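Local coordinates for protein serine acetyltransferase (Bacteroides vulgatus ATCC 8482, PDB 3F1X) that probably transfers an acetyl group from acetyl-CoA to the hydroxyl of serine, the step that leads into cysteine biosynthesis, at residues K40-I45 and P175-F180; P55-N60 and I150-P155; R128-D133 and N162-H167. All blocks are in the same frame, centred on the assembly; numbering follows the deposited sequence.

From the N terminus, the chain enters helix 39-53, which supplies the first segment of contact 1, and then the loop of residues 55-60, which opens contact 2. Helix 123-139 opens contact 3, helix 147-153 closes contact 2, helix 155-171 closes contact 3, and helix 177-189 finally closes contact 1. Contacts 2 and 3 therefore cross, and both nest inside the 129-residue loop of contact 1, which is largely helical and holds no strand. Contacts 1 and 3 touch through Pro178 and Ala166, whereas contact 2 lies about 6 Å from contact 3, nearest atoms. Together they tie up the helical domain that precedes the left-handed beta-helix.

Contact 1: residues K40-I45 and P175-F180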
loop_
_atom_site.group_PDB
_atom_site.type_symbol
_atom_site.label_atom_id
_atom_site.label_comp_id
_atom_site.label_asym_id
_atom_site.label_seq_id
_atom_site.Cartn_x
_atom_site.Cartn_y
_atom_site.Cartn_z
ATOM N N LYS A 40 -2.965 -4.200 14.010
ATOM C CA LYS A 40 -3.287 -4.353 12.597
ATOM C C LYS A 40 -4.071 -5.626 12.322
ATOM O O LYS A 40 -5.100 -5.593 11.648
ATOM C CB LYS A 40 -2.011 -4.328 11.753
ATOM C CG LYS A 40 -1.378 -2.947 11.679
ATOM C CD LYS A 40 -0.107 -2.933 10.841
ATOM C CE LYS A 40 0.444 -1.516 10.734
ATOM N NZ LYS A 40 1.717 -1.454 9.959
ATOM N N SER A 41 -3.583 -6.749 12.841
ATOM C CA SER A 41 -4.260 -8.029 12.656
ATOM C C SER A 41 -5.620 -7.985 13.340
ATOM O O SER A 41 -6.607 -8.483 12.799
ATOM C CB SER A 41 -3.437 -9.164 13.252
ATOM O OG SER A 41 -2.193 -9.267 12.584
ATOM N N LEU A 42 -5.666 -7.379 14.525
ATOM C CA LEU A 42 -6.915 -7.273 15.270
ATOM C C LEU A 42 -7.954 -6.456 14.502
ATOM O O LEU A 42 -9.146 -6.761 14.540
ATOM C CB LEU A 42 -6.661 -6.673 16.662
ATOM C CG LEU A 42 -5.936 -7.647 17.616
ATOM C CD1 LEU A 42 -5.640 -6.984 18.951
ATOM C CD2 LEU A 42 -6.804 -8.885 17.825
ATOM N N TYR A 43 -7.507 -5.424 13.796
ATOM C CA TYR A 43 -8.439 -4.622 13.016
ATOM C C TYR A 43 -9.051 -5.514 11.933
ATOM O O TYR A 43 -10.263 -5.522 11.736
ATOM C CB TYR A 43 -7.714 -3.440 12.372
ATOM C CG TYR A 43 -8.553 -2.703 11.366
ATOM C CD1 TYR A 43 -9.545 -1.817 11.768
ATOM C CD2 TYR A 43 -8.381 -2.924 10.002
ATOM C CE1 TYR A 43 -10.356 -1.162 10.831
ATOM C CE2 TYR A 43 -9.183 -2.279 9.055
ATOM C CZ TYR A 43 -10.168 -1.402 9.478
ATOM O OH TYR A 43 -10.974 -0.772 8.549
ATOM N N LYS A 44 -8.202 -6.261 11.233
ATOM C CA LYS A 44 -8.662 -7.163 10.181
ATOM C C LYS A 44 -9.625 -8.191 10.741
ATOM O O LYS A 44 -10.621 -8.533 10.111
ATOM C CB LYS A 44 -7.483 -7.896 9.530
ATOM C CG LYS A 44 -6.654 -7.040 8.596
ATOM C CD LYS A 44 -5.406 -7.788 8.139
ATOM C CE LYS A 44 -4.523 -6.896 7.286
ATOM N NZ LYS A 44 -3.192 -7.520 7.015
ATOM N N ILE A 45 -9.324 -8.680 11.936
ATOM C CA ILE A 45 -10.172 -9.676 12.579
ATOM C C ILE A 45 -11.582 -9.156 12.824
ATOM O O ILE A 45 -12.563 -9.823 12.469
ATOM C CB ILE A 45 -9.544 -10.152 13.907
ATOM C CG1 ILE A 45 -8.352 -11.061 13.592
ATOM C CG2 ILE A 45 -10.578 -10.878 14.764
ATOM C CD1 ILE A 45 -7.523 -11.435 14.783
ATOM N N PRO A 175 -7.081 -13.969 27.232
ATOM C CA PRO A 175 -6.655 -12.744 27.909
ATOM C C PRO A 175 -6.158 -11.636 26.979
ATOM O O PRO A 175 -5.769 -11.891 25.836
ATOM C CB PRO A 175 -5.562 -13.242 28.843
ATOM C CG PRO A 175 -4.899 -14.297 28.029
ATOM C CD PRO A 175 -6.054 -15.023 27.344
ATOM N N LEU A 176 -6.200 -10.402 27.480
ATOM C CA LEU A 176 -5.724 -9.225 26.749
ATOM C C LEU A 176 -6.480 -8.849 25.470
ATOM O O LEU A 176 -6.938 -7.719 25.320
ATOM C CB LEU A 176 -4.240 -9.412 26.420
ATOM C CG LEU A 176 -3.477 -8.184 25.927
ATOM C CD1 LEU A 176 -3.267 -7.211 27.089
ATOM C CD2 LEU A 176 -2.122 -8.612 25.355
ATOM N N ILE A 177 -6.593 -9.789 24.544
ATOM C CA ILE A 177 -7.280 -9.521 23.295
ATOM C C ILE A 177 -8.655 -8.850 23.420
ATOM O O ILE A 177 -8.970 -7.956 22.635
ATOM C CB ILE A 177 -7.415 -10.809 22.462
ATOM C CG1 ILE A 177 -6.020 -11.363 22.147
ATOM C CG2 ILE A 177 -8.141 -10.535 21.168
ATOM C CD1 ILE A 177 -5.091 -10.351 21.485
ATOM N N PRO A 178 -9.489 -9.257 24.395
ATOM C CA PRO A 178 -10.810 -8.614 24.517
ATOM C C PRO A 178 -10.753 -7.100 24.758
ATOM O O PRO A 178 -11.481 -6.338 24.126
ATOM C CB PRO A 178 -11.453 -9.354 25.692
ATOM C CG PRO A 178 -10.814 -10.729 25.615
ATOM C CD PRO A 178 -9.359 -10.378 25.343
ATOM N N ARG A 179 -9.885 -6.676 25.668
ATOM C CA ARG A 179 -9.738 -5.261 25.990
ATOM C C ARG A 179 -9.188 -4.511 24.776
ATOM O O ARG A 179 -9.564 -3.371 24.501
ATOM C CB ARG A 179 -8.804 -5.094 27.192
ATOM C CG ARG A 179 -8.724 -3.682 27.750
ATOM C CD ARG A 179 -10.093 -3.152 28.158
ATOM N NE ARG A 179 -10.015 -1.775 28.656
ATOM C CZ ARG A 179 -9.600 -1.431 29.874
ATOM N NH1 ARG A 179 -9.225 -2.360 30.743
ATOM N NH2 ARG A 179 -9.556 -0.151 30.220
ATOM N N PHE A 180 -8.292 -5.169 24.053
ATOM C CA PHE A 180 -7.704 -4.606 22.850
ATOM C C PHE A 180 -8.823 -4.272 21.886
ATOM O O PHE A 180 -8.877 -3.178 21.322
ATOM C CB PHE A 180 -6.798 -5.636 22.198
ATOM C CG PHE A 180 -5.379 -5.213 22.106
ATOM C CD1 PHE A 180 -4.949 -4.402 21.059
ATOM C CD2 PHE A 180 -4.459 -5.628 23.066
ATOM C CE1 PHE A 180 -3.621 -4.010 20.964
ATOM C CE2 PHE A 180 -3.123 -5.240 22.981
ATOM C CZ PHE A 180 -2.702 -4.427 21.925
#
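Leu42 of helix 39-53 meets Ile177 and Phe180, one turn apart at the start of helix 177-189, and gives each of them a different methyl. CD1 of Leu42 lies obliquely against the Phe180 ring, 3.4 Å from CD1 of Phe180 and 3.6 Å from its CG. The same methyl of Leu42 also reaches CB of Phe180, at 3.7 Å, and so covers the root of the ring. The two side chains cross at about a right angle. CD2 of Leu42 turns to CG2 of Ile177, at a looser 4.0 Å. The leucine can span both because its CD1 stands trans to CA (chi2 177°), extending the chain toward the ring. On Phe180 chi1 is -119°, off the staggered positions, which suggests some strain in the ring's placement. The nearest CA atoms, those of Leu42 and Phe180, are 8.1 Å apart, so side chains make the contact. Met184 adds to the cover of Leu42, and Ser152 of a second subunit packs on Phe180. With 130 Å² buried and only carbon atoms meeting, the contact depends on shape and exclusion of water, and supplies no directional bond to set how the two helices sit against each other.

Contact 2: residues P55-N60 and I150-P155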
loop_
_atom_site.group_PDB
_atom_site.type_symbol
_atom_site.label_atom_id
_atom_site.label_comp_id
_atom_site.label_asym_id
_atom_site.label_seq_id
_atom_site.Cartn_x
_atom_site.Cartn_y
_atom_site.Cartn_z
ATOM N N PRO A 55 -23.484 -10.485 6.299
ATOM C CA PRO A 55 -23.070 -10.833 4.936
ATOM C C PRO A 55 -23.529 -9.898 3.824
ATOM O O PRO A 55 -24.701 -9.540 3.735
ATOM C CB PRO A 55 -23.605 -12.254 4.763
ATOM C CG PRO A 55 -24.817 -12.271 5.633
ATOM C CD PRO A 55 -24.364 -11.518 6.868
ATOM N N GLY A 56 -22.590 -9.507 2.974
ATOM C CA GLY A 56 -22.926 -8.620 1.880
ATOM C C GLY A 56 -22.841 -7.138 2.213
ATOM O O GLY A 56 -22.819 -6.311 1.304
ATOM N N TYR A 57 -22.812 -6.792 3.499
ATOM C CA TYR A 57 -22.724 -5.388 3.900
ATOM C C TYR A 57 -21.275 -4.988 4.067
ATOM O O TYR A 57 -20.867 -3.891 3.678
ATOM C CB TYR A 57 -23.476 -5.127 5.204
ATOM C CG TYR A 57 -24.945 -4.876 4.997
ATOM C CD1 TYR A 57 -25.865 -5.919 5.016
ATOM C CD2 TYR A 57 -25.415 -3.590 4.748
ATOM C CE1 TYR A 57 -27.228 -5.680 4.793
ATOM C CE2 TYR A 57 -26.765 -3.344 4.522
ATOM C CZ TYR A 57 -27.668 -4.390 4.546
ATOM O OH TYR A 57 -29.001 -4.131 4.319
ATOM N N PHE A 58 -20.508 -5.886 4.669
ATOM C CA PHE A 58 -19.087 -5.679 4.881
ATOM C C PHE A 58 -18.421 -6.814 4.118
ATOM O O PHE A 58 -17.202 -6.823 3.925
ATOM C CB PHE A 58 -18.740 -5.795 6.369
ATOM C CG PHE A 58 -19.261 -4.666 7.209
ATOM C CD1 PHE A 58 -18.599 -3.437 7.237
ATOM C CD2 PHE A 58 -20.412 -4.826 7.983
ATOM C CE1 PHE A 58 -19.074 -2.382 8.025
ATOM C CE2 PHE A 58 -20.899 -3.775 8.779
ATOM C CZ PHE A 58 -20.226 -2.551 8.798
ATOM N N GLY A 59 -19.253 -7.760 3.682
ATOM C CA GLY A 59 -18.788 -8.934 2.962
ATOM C C GLY A 59 -18.586 -8.855 1.459
ATOM O O GLY A 59 -18.172 -9.841 0.858
ATOM N N ASN A 60 -18.884 -7.710 0.845
ATOM C CA ASN A 60 -18.706 -7.541 -0.599
ATOM C C ASN A 60 -18.962 -6.089 -1.009
ATOM O O ASN A 60 -19.852 -5.429 -0.472
ATOM C CB ASN A 60 -19.653 -8.465 -1.370
ATOM C CG ASN A 60 -19.251 -8.628 -2.827
ATOM O OD1 ASN A 60 -18.785 -7.681 -3.465
ATOM N ND2 ASN A 60 -19.446 -9.828 -3.364
ATOM N N ILE A 150 -28.147 1.651 9.170
ATOM C CA ILE A 150 -27.682 1.479 10.537
ATOM C C ILE A 150 -26.437 0.609 10.605
ATOM O O ILE A 150 -25.432 1.007 11.185
ATOM C CB ILE A 150 -28.791 0.875 11.412
ATOM C CG1 ILE A 150 -29.926 1.900 11.552
ATOM C CG2 ILE A 150 -28.233 0.478 12.772
ATOM C CD1 ILE A 150 -31.124 1.400 12.315
ATOM N N ILE A 151 -26.503 -0.572 10.001
ATOM C CA ILE A 151 -25.373 -1.494 9.998
ATOM C C ILE A 151 -24.170 -0.893 9.280
ATOM O O ILE A 151 -23.023 -1.050 9.717
ATOM C CB ILE A 151 -25.740 -2.814 9.280
ATOM C CG1 ILE A 151 -26.850 -3.533 10.049
ATOM C CG2 ILE A 151 -24.500 -3.708 9.145
ATOM C CD1 ILE A 151 -27.386 -4.750 9.334
ATOM N N SER A 152 -24.447 -0.194 8.184
ATOM C CA SER A 152 -23.406 0.397 7.350
ATOM C C SER A 152 -22.598 1.577 7.887
ATOM O O SER A 152 -21.405 1.666 7.603
ATOM C CB SER A 152 -23.993 0.765 5.982
ATOM O OG SER A 152 -24.311 -0.403 5.248
ATOM N N CYS A 153 -23.213 2.483 8.646
ATOM C CA CYS A 153 -22.447 3.618 9.142
ATOM C C CYS A 153 -22.691 4.094 10.569
ATOM O O CYS A 153 -21.994 4.992 11.041
ATOM C CB CYS A 153 -22.592 4.807 8.188
ATOM S SG CYS A 153 -24.213 5.600 8.176
ATOM N N TYR A 154 -23.670 3.523 11.262
ATOM C CA TYR A 154 -23.920 3.938 12.642
ATOM C C TYR A 154 -22.773 3.456 13.524
ATOM O O TYR A 154 -22.460 2.266 13.559
ATOM C CB TYR A 154 -25.238 3.362 13.144
ATOM C CG TYR A 154 -26.434 4.199 12.788
ATOM C CD1 TYR A 154 -26.524 4.836 11.554
ATOM C CD2 TYR A 154 -27.494 4.339 13.677
ATOM C CE1 TYR A 154 -27.642 5.596 11.214
ATOM C CE2 TYR A 154 -28.620 5.094 13.346
ATOM C CZ TYR A 154 -28.687 5.719 12.113
ATOM O OH TYR A 154 -29.796 6.463 11.779
ATOM N N PRO A 155 -22.128 4.381 14.246
ATOM C CA PRO A 155 -21.008 4.039 15.125
ATOM C C PRO A 155 -21.377 3.112 16.282
ATOM O O PRO A 155 -20.585 2.260 16.675
ATOM C CB PRO A 155 -20.520 5.402 15.602
ATOM C CG PRO A 155 -21.797 6.215 15.641
ATOM C CD PRO A 155 -22.464 5.814 14.346
#
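The hydroxyl of Ser152 is held by a hydrogen bond to Gly148 O, one turn back in helix 147-153, and also meets the ring of Tyr57 across the contact. Its OG lies 3.4 Å from CD2 of Tyr57, at the ring edge and near the ring plane, so the oxygen faces ring C-H groups and not the pi cloud. A second oxygen is treated alike: Ile151 O stands at the edge of the Phe58 ring, near its plane, 3.3 Å from CZ and 3.6 Å from CE2 of Phe58. Ile151 also offers its CG2 methyl, which is anti to the backbone N and points from the helix to the loop. This methyl touches CE2 of Phe58 at 3.6 Å, while CB of Tyr57 lies farther from the Ile151 CG2, at 4.3 Å. The CG2 methyl of Ile151 thus meets both of two consecutive aromatic residues in the loop after helix 39-53, the nearer contact being with Phe58. Arg50 and Ala51 of that helix pack on Phe58; from a third subunit His30 packs on Tyr57 and Phe27 on Ile151, placing the contact at a subunit interface. The 213 Å² buried here joins the loop to the helix by van der Waals packing and by oxygens set against the weakly positive ring edges; such electrostatics are mild, so the match of shapes probably does most of the work.

Contact 3: residues R128-D133 and N162-H167; sequences RILATD and NYRIAH
Arg164 and Asp133 form a two-pronged salt bridge between helices 155-171 and 123-139, which run nearly antiparallel here (153°). The arginine grips side-on: NE donates to the syn lone pair of Asp133 OD2 at 2.9 Å, almost straight at 168°, while NH2 of Arg164 gives to OD1 of Asp133 at 3.1 Å. Carboxylate and guanidinium lie nearly coplanar, 17° apart. The Arg164 chain is extended from CG to NE, carrying the group across the gap; its CD passes Leu130 CD2 at 3.8 Å, and Ile129 CG2 sits over one face of the guanidinium, 3.2 Å from NE of Arg164. Further partners come from the left-handed parallel beta-helix, the fold of this acetyltransferase family, that follows in the chain: NH2 of Arg164 also bonds Gly200 O, NH1 bonds Ile199 O, and Asp133 OD1 accepts from Phe203 N. The buried ion pair thus joins two helices to the first coil of the beta domain. Replacing Arg164 with a leucine would probably leave the buried Asp133 carboxylate without its countercharge, and the carbonyls of Ile199 and Gly200 without these donors. Nearby, Thr132 OG1 donates to Ile129 O at 2.6 Å, an oxygen that also accepts from Asp133 N; Thr132 OG1 in turn accepts from His202 N.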
loop_
_atom_site.group_PDB
_atom_site.type_symbol
_atom_site.label_atom_id
_atom_site.label_comp_id
_atom_site.label_asym_id
_atom_site.label_seq_id
_atom_site.Cartn_x
_atom_site.Cartn_y
_atom_site.Cartn_z
ATOM N N ARG A 128 -27.533 -13.321 15.778
ATOM C CA ARG A 128 -28.887 -13.277 16.325
ATOM C C ARG A 128 -29.049 -12.158 17.345
ATOM O O ARG A 128 -30.064 -11.463 17.358
ATOM C CB ARG A 128 -29.248 -14.602 17.005
ATOM C CG ARG A 128 -29.296 -15.797 16.076
ATOM C CD ARG A 128 -29.800 -17.032 16.807
ATOM N NE ARG A 128 -29.543 -18.236 16.028
ATOM C CZ ARG A 128 -28.653 -19.161 16.364
ATOM N NH1 ARG A 128 -27.938 -19.023 17.469
ATOM N NH2 ARG A 128 -28.473 -20.219 15.589
ATOM N N ILE A 129 -28.052 -11.986 18.209
ATOM C CA ILE A 129 -28.134 -10.941 19.218
ATOM C C ILE A 129 -27.987 -9.560 18.597
ATOM O O ILE A 129 -28.788 -8.669 18.857
ATOM C CB ILE A 129 -27.055 -11.111 20.312
ATOM C CG1 ILE A 129 -27.188 -12.487 20.966
ATOM C CG2 ILE A 129 -27.223 -10.020 21.365
ATOM C CD1 ILE A 129 -26.121 -12.796 22.000
ATOM N N LEU A 130 -26.965 -9.393 17.768
ATOM C CA LEU A 130 -26.732 -8.112 17.132
ATOM C C LEU A 130 -27.942 -7.703 16.313
ATOM O O LEU A 130 -28.242 -6.527 16.214
ATOM C CB LEU A 130 -25.474 -8.168 16.264
ATOM C CG LEU A 130 -24.204 -8.319 17.111
ATOM C CD1 LEU A 130 -23.002 -8.587 16.226
ATOM C CD2 LEU A 130 -24.009 -7.059 17.926
ATOM N N ALA A 131 -28.642 -8.678 15.735
ATOM C CA ALA A 131 -29.834 -8.381 14.950
ATOM C C ALA A 131 -30.855 -7.625 15.809
ATOM O O ALA A 131 -31.516 -6.703 15.329
ATOM C CB ALA A 131 -30.454 -9.677 14.395
ATOM N N THR A 132 -30.976 -8.001 17.082
ATOM C CA THR A 132 -31.926 -7.321 17.960
ATOM C C THR A 132 -31.441 -5.915 18.283
ATOM O O THR A 132 -32.250 -5.000 18.481
ATOM C CB THR A 132 -32.163 -8.103 19.279
ATOM O OG1 THR A 132 -30.992 -8.048 20.101
ATOM C CG2 THR A 132 -32.510 -9.556 18.965
ATOM N N ASP A 133 -30.122 -5.738 18.342
ATOM C CA ASP A 133 -29.551 -4.416 18.626
ATOM C C ASP A 133 -29.838 -3.479 17.452
ATOM O O ASP A 133 -30.158 -2.308 17.650
ATOM C CB ASP A 133 -28.036 -4.492 18.839
ATOM C CG ASP A 133 -27.649 -5.403 19.984
ATOM O OD1 ASP A 133 -28.369 -5.431 21.005
ATOM O OD2 ASP A 133 -26.610 -6.082 19.872
ATOM N N ASN A 162 -18.227 -4.866 18.410
ATOM C CA ASN A 162 -16.890 -5.116 18.954
ATOM C C ASN A 162 -17.013 -5.649 20.384
ATOM O O ASN A 162 -16.313 -6.587 20.775
ATOM C CB ASN A 162 -16.041 -3.831 18.961
ATOM C CG ASN A 162 -15.335 -3.570 17.631
ATOM O OD1 ASN A 162 -15.941 -3.649 16.562
ATOM N ND2 ASN A 162 -14.046 -3.236 17.699
ATOM N N TYR A 163 -17.898 -5.033 21.164
ATOM C CA TYR A 163 -18.129 -5.460 22.542
ATOM C C TYR A 163 -18.567 -6.927 22.623
ATOM O O TYR A 163 -17.953 -7.725 23.333
ATOM C CB TYR A 163 -19.206 -4.598 23.219
ATOM C CG TYR A 163 -19.850 -5.317 24.377
ATOM C CD1 TYR A 163 -19.147 -5.553 25.553
ATOM C CD2 TYR A 163 -21.119 -5.877 24.251
ATOM C CE1 TYR A 163 -19.694 -6.342 26.579
ATOM C CE2 TYR A 163 -21.667 -6.667 25.265
ATOM C CZ TYR A 163 -20.949 -6.894 26.418
ATOM O OH TYR A 163 -21.493 -7.694 27.394
ATOM N N ARG A 164 -19.636 -7.284 21.914
ATOM C CA ARG A 164 -20.114 -8.668 21.965
ATOM C C ARG A 164 -19.060 -9.649 21.475
ATOM O O ARG A 164 -18.982 -10.775 21.959
ATOM C CB ARG A 164 -21.422 -8.822 21.180
ATOM C CG ARG A 164 -22.578 -8.027 21.797
ATOM C CD ARG A 164 -23.932 -8.580 21.369
ATOM N NE ARG A 164 -25.048 -7.705 21.736
ATOM C CZ ARG A 164 -25.498 -7.527 22.975
ATOM N NH1 ARG A 164 -24.930 -8.163 23.993
ATOM N NH2 ARG A 164 -26.518 -6.711 23.195
ATOM N N ILE A 165 -18.235 -9.222 20.529
ATOM C CA ILE A 165 -17.171 -10.082 20.034
ATOM C C ILE A 165 -16.132 -10.280 21.141
ATOM O O ILE A 165 -15.691 -11.408 21.415
ATOM C CB ILE A 165 -16.490 -9.461 18.793
ATOM C CG1 ILE A 165 -17.406 -9.596 17.578
ATOM C CG2 ILE A 165 -15.145 -10.131 18.536
ATOM C CD1 ILE A 165 -16.943 -8.836 16.365
ATOM N N ALA A 166 -15.769 -9.175 21.790
ATOM C CA ALA A 166 -14.782 -9.189 22.854
ATOM C C ALA A 166 -15.270 -9.953 24.078
ATOM O O ALA A 166 -14.505 -10.682 24.698
ATOM C CB ALA A 166 -14.400 -7.751 23.239
ATOM N N HIS A 167 -16.544 -9.789 24.412
ATOM C CA HIS A 167 -17.122 -10.467 25.566
ATOM C C HIS A 167 -17.018 -11.982 25.414
ATOM O O HIS A 167 -16.618 -12.676 26.344
ATOM C CB HIS A 167 -18.585 -10.065 25.741
ATOM C CG HIS A 167 -19.203 -10.555 27.018
ATOM N ND1 HIS A 167 -20.289 -11.404 27.043
ATOM C CD2 HIS A 167 -18.911 -10.284 28.312
ATOM C CE1 HIS A 167 -20.640 -11.633 28.296
ATOM N NE2 HIS A 167 -19.820 -10.964 29.087
#